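Local coordinates for 2',5'-phosphodiesterase 12 (Homo sapiens, PDB 4Z0V), which belongs to the endonuclease/exonuclease/phosphatase family and joins a DNase I-like domain, which holds a magnesium ion in this model, to an E-set-type N-terminal domain, at residues D72-C81 against S92-A103. Sequence-based numbering, arbitrary orientation.
Sequences DIGLRLKLHC and SRELESVCVVEA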
loop_
_atom_site.group_PDB
_atom_site.type_symbol
_atom_site.label_atom_id
_atom_site.label_comp_id
_atom_site.label_asym_id
_atom_site.label_seq_id
_atom_site.Cartn_x
_atom_site.Cartn_y
_atom_site.Cartn_z
ATOM N N ASP A 72 -11.453 26.019 11.642
ATOM C CA ASP A 72 -10.133 26.465 11.193
ATOM C C ASP A 72 -10.130 26.853 9.716
ATOM O O ASP A 72 -9.104 27.318 9.244
ATOM C CB ASP A 72 -9.079 25.351 11.402
ATOM C CG ASP A 72 -8.858 24.912 12.831
ATOM O OD1 ASP A 72 -9.050 25.745 13.752
ATOM O OD2 ASP A 72 -8.422 23.763 13.031
ATOM N N ILE A 73 -11.221 26.584 8.959
ATOM C CA ILE A 73 -11.248 26.918 7.522
ATOM C C ILE A 73 -10.970 28.418 7.365
ATOM O O ILE A 73 -11.538 29.211 8.103
ATOM C CB ILE A 73 -12.592 26.498 6.853
ATOM C CG1 ILE A 73 -12.680 24.956 6.751
ATOM C CG2 ILE A 73 -12.756 27.147 5.459
ATOM C CD1 ILE A 73 -14.105 24.404 6.457
ATOM N N GLY A 74 -10.062 28.775 6.462
ATOM C CA GLY A 74 -9.686 30.173 6.245
ATOM C C GLY A 74 -8.497 30.640 7.070
ATOM O O GLY A 74 -8.068 31.782 6.930
ATOM N N LEU A 75 -7.967 29.779 7.963
ATOM C CA LEU A 75 -6.801 30.106 8.795
ATOM C C LEU A 75 -5.545 29.352 8.322
ATOM O O LEU A 75 -5.644 28.197 7.901
ATOM C CB LEU A 75 -7.040 29.728 10.275
ATOM C CG LEU A 75 -8.288 30.282 10.985
ATOM C CD1 LEU A 75 -8.370 29.714 12.430
ATOM C CD2 LEU A 75 -8.237 31.819 11.091
ATOM N N ARG A 76 -4.371 29.971 8.478
ATOM C CA ARG A 76 -3.103 29.287 8.277
ATOM C C ARG A 76 -2.761 28.605 9.606
ATOM O O ARG A 76 -3.305 28.973 10.655
ATOM C CB ARG A 76 -1.992 30.267 7.864
ATOM C CG ARG A 76 -2.284 30.835 6.457
ATOM C CD ARG A 76 -1.075 31.367 5.724
ATOM N NE ARG A 76 -0.571 32.610 6.309
ATOM C CZ ARG A 76 0.598 32.738 6.928
ATOM N NH1 ARG A 76 0.967 33.913 7.421
ATOM N NH2 ARG A 76 1.411 31.697 7.057
ATOM N N LEU A 77 -1.861 27.635 9.563
ATOM C CA LEU A 77 -1.429 26.920 10.771
ATOM C C LEU A 77 0.052 27.085 10.932
ATOM O O LEU A 77 0.757 27.383 9.972
ATOM C CB LEU A 77 -1.782 25.406 10.614
ATOM C CG LEU A 77 -3.239 25.054 10.312
ATOM C CD1 LEU A 77 -3.359 23.507 10.055
ATOM C CD2 LEU A 77 -4.164 25.469 11.474
ATOM N N LYS A 78 0.548 26.878 12.141
ATOM C CA LYS A 78 1.979 26.955 12.361
ATOM C C LYS A 78 2.367 25.828 13.308
ATOM O O LYS A 78 1.666 25.592 14.289
ATOM C CB LYS A 78 2.340 28.333 12.981
ATOM C CG LYS A 78 3.846 28.490 13.274
ATOM C CD LYS A 78 4.234 29.902 13.663
ATOM C CE LYS A 78 4.105 30.159 15.136
ATOM N NZ LYS A 78 4.839 31.385 15.516
ATOM N N LEU A 79 3.471 25.146 13.013
ATOM C CA LEU A 79 3.979 24.100 13.906
ATOM C C LEU A 79 5.275 24.566 14.523
ATOM O O LEU A 79 6.170 25.008 13.800
ATOM C CB LEU A 79 4.214 22.759 13.154
ATOM C CG LEU A 79 4.988 21.639 13.941
ATOM C CD1 LEU A 79 4.192 21.136 15.151
ATOM C CD2 LEU A 79 5.368 20.465 13.008
ATOM N N HIS A 80 5.368 24.462 15.855
ATOM C CA HIS A 80 6.598 24.640 16.603
ATOM C C HIS A 80 7.108 23.266 16.923
ATOM O O HIS A 80 6.359 22.470 17.493
ATOM C CB HIS A 80 6.388 25.412 17.927
ATOM C CG HIS A 80 7.599 25.365 18.830
ATOM N ND1 HIS A 80 7.915 24.225 19.582
ATOM C CD2 HIS A 80 8.566 26.290 19.024
ATOM C CE1 HIS A 80 9.044 24.507 20.212
ATOM N NE2 HIS A 80 9.462 25.751 19.928
ATOM N N CYS A 81 8.395 23.015 16.707
ATOM C CA CYS A 81 8.930 21.739 17.139
ATOM C C CYS A 81 10.344 21.893 17.654
ATOM O O CYS A 81 11.155 22.605 17.060
ATOM C CB CYS A 81 8.831 20.671 16.060
ATOM S SG CYS A 81 9.239 21.253 14.415
ATOM N N SER A 92 15.131 24.928 18.471
ATOM C CA SER A 92 13.720 24.857 18.077
ATOM C C SER A 92 13.517 25.372 16.672
ATOM O O SER A 92 14.266 26.232 16.183
ATOM C CB SER A 92 12.853 25.655 19.044
ATOM O OG SER A 92 13.034 25.205 20.372
ATOM N N ARG A 93 12.495 24.831 16.011
ATOM C CA ARG A 93 12.160 25.216 14.647
ATOM C C ARG A 93 10.686 25.536 14.569
ATOM O O ARG A 93 9.905 24.968 15.326
ATOM C CB ARG A 93 12.475 24.044 13.692
ATOM C CG ARG A 93 13.963 23.646 13.602
ATOM C CD ARG A 93 14.770 24.525 12.657
ATOM N NE ARG A 93 14.100 24.704 11.365
ATOM C CZ ARG A 93 14.212 23.886 10.322
ATOM N NH1 ARG A 93 13.534 24.125 9.209
ATOM N NH2 ARG A 93 15.005 22.823 10.383
ATOM N N GLU A 94 10.289 26.407 13.648
ATOM C CA GLU A 94 8.860 26.702 13.472
ATOM C C GLU A 94 8.589 26.744 11.996
ATOM O O GLU A 94 9.467 27.159 11.227
ATOM C CB GLU A 94 8.442 28.020 14.172
ATOM C CG GLU A 94 8.460 27.929 15.712
ATOM C CD GLU A 94 7.691 28.984 16.502
ATOM O OE1 GLU A 94 7.602 30.142 16.034
ATOM O OE2 GLU A 94 7.212 28.662 17.616
ATOM N N LEU A 95 7.407 26.276 11.585
ATOM C CA LEU A 95 7.035 26.247 10.187
ATOM C C LEU A 95 5.573 26.599 10.033
ATOM O O LEU A 95 4.733 25.985 10.684
ATOM C CB LEU A 95 7.318 24.843 9.622
ATOM C CG LEU A 95 7.173 24.635 8.115
ATOM C CD1 LEU A 95 7.873 25.722 7.324
ATOM C CD2 LEU A 95 7.708 23.320 7.726
ATOM N N GLU A 96 5.282 27.571 9.155
ATOM C CA GLU A 96 3.912 28.015 8.893
ATOM C C GLU A 96 3.432 27.430 7.603
ATOM O O GLU A 96 4.223 27.310 6.662
ATOM C CB GLU A 96 3.821 29.546 8.771
ATOM C CG GLU A 96 4.298 30.337 9.966
ATOM C CD GLU A 96 4.338 31.830 9.722
ATOM O OE1 GLU A 96 3.679 32.306 8.765
ATOM O OE2 GLU A 96 4.988 32.531 10.530
ATOM N N SER A 97 2.132 27.117 7.524
ATOM C CA SER A 97 1.542 26.677 6.268
ATOM C C SER A 97 1.475 27.890 5.329
ATOM O O SER A 97 1.309 29.022 5.791
ATOM C CB SER A 97 0.153 26.092 6.500
ATOM O OG SER A 97 -0.776 27.098 6.863
ATOM N N VAL A 98 1.624 27.663 4.039
ATOM C CA VAL A 98 1.541 28.761 3.068
ATOM C C VAL A 98 0.058 28.921 2.674
ATOM O O VAL A 98 -0.408 30.035 2.432
ATOM C CB VAL A 98 2.488 28.478 1.863
ATOM C CG1 VAL A 98 2.271 29.475 0.742
ATOM C CG2 VAL A 98 3.946 28.507 2.323
ATOM N N CYS A 99 -0.683 27.813 2.701
ATOM C CA CYS A 99 -2.113 27.731 2.384
ATOM C C CYS A 99 -2.944 27.936 3.630
ATOM O O CYS A 99 -2.465 27.648 4.721
ATOM C CB CYS A 99 -2.403 26.352 1.795
ATOM S SG CYS A 99 -1.960 24.989 2.915
ATOM N N VAL A 100 -4.225 28.322 3.457
ATOM C CA VAL A 100 -5.187 28.312 4.550
ATOM C C VAL A 100 -5.869 26.926 4.551
ATOM O O VAL A 100 -5.892 26.233 3.520
ATOM C CB VAL A 100 -6.230 29.459 4.481
ATOM C CG1 VAL A 100 -5.550 30.833 4.620
ATOM C CG2 VAL A 100 -7.094 29.364 3.214
ATOM N N VAL A 101 -6.463 26.547 5.682
ATOM C CA VAL A 101 -7.253 25.326 5.775
ATOM C C VAL A 101 -8.457 25.488 4.818
ATOM O O VAL A 101 -9.081 26.566 4.763
ATOM C CB VAL A 101 -7.714 25.125 7.243
ATOM C CG1 VAL A 101 -8.702 23.958 7.365
ATOM C CG2 VAL A 101 -6.510 24.953 8.182
ATOM N N GLU A 102 -8.727 24.454 4.037
ATOM C CA GLU A 102 -9.851 24.439 3.094
ATOM C C GLU A 102 -10.884 23.421 3.491
ATOM O O GLU A 102 -10.568 22.472 4.219
ATOM C CB GLU A 102 -9.334 24.034 1.712
ATOM C CG GLU A 102 -8.980 25.188 0.813
ATOM C CD GLU A 102 -8.464 24.652 -0.505
ATOM O OE1 GLU A 102 -9.249 24.000 -1.232
ATOM O OE2 GLU A 102 -7.250 24.798 -0.761
ATOM N N ALA A 103 -12.103 23.551 2.934
ATOM C CA ALA A 103 -13.119 22.529 3.114
ATOM C C ALA A 103 -12.657 21.307 2.310
ATOM O O ALA A 103 -12.127 21.456 1.199
ATOM C CB ALA A 103 -14.476 23.037 2.593
HETATM O O HOH W 1 3.900 34.911 7.755
#
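Cys81 and Arg93, then Leu79 and Leu95, exchange paired backbone hydrogen bonds as strands 77-81 and 93-96 run antiparallel, their axes 4.6 Å apart at closest. Ser97 N still bonds to Leu77 O, but Leu77 N turns to the Ser97 hydroxyl instead of the carbonyl: set between backbone N and carbonyl carbon (chi1 70°), OG accepts a hydrogen bond from Leu77 N at 3.0 Å and donates one to Cys99 O. Arg76 reaches forward across the 97-99 backbone, its chain bent at chi3 (-71°). There Arg76 NH2 forms a salt bridge to Glu96 OE1 at 2.9 Å, on the anti side of the carboxylate, and also reaches Ser97 O at 3.0 Å; both acceptors lie at the guanidinium edge, and a water bridges Arg76 NH1 to Glu96 OE1. On the same face Lys78 passes its CG and CD across Glu96 CG at a slant and makes a salt bridge from NZ to Glu94 OE1 (3.1 Å), above the carboxylate plane, with Trp56 and Tyr44 adding cation-pi contacts. Toward the type II turn 72-75, Val101 wedges CG2 against Leu77 CG (3.9 Å), and its backbone ties to Gly74 N and Leu75 O. This is a beta hairpin, whose strand 93-96 edges the four-stranded antiparallel sheet of the E-set-like N-terminal domain.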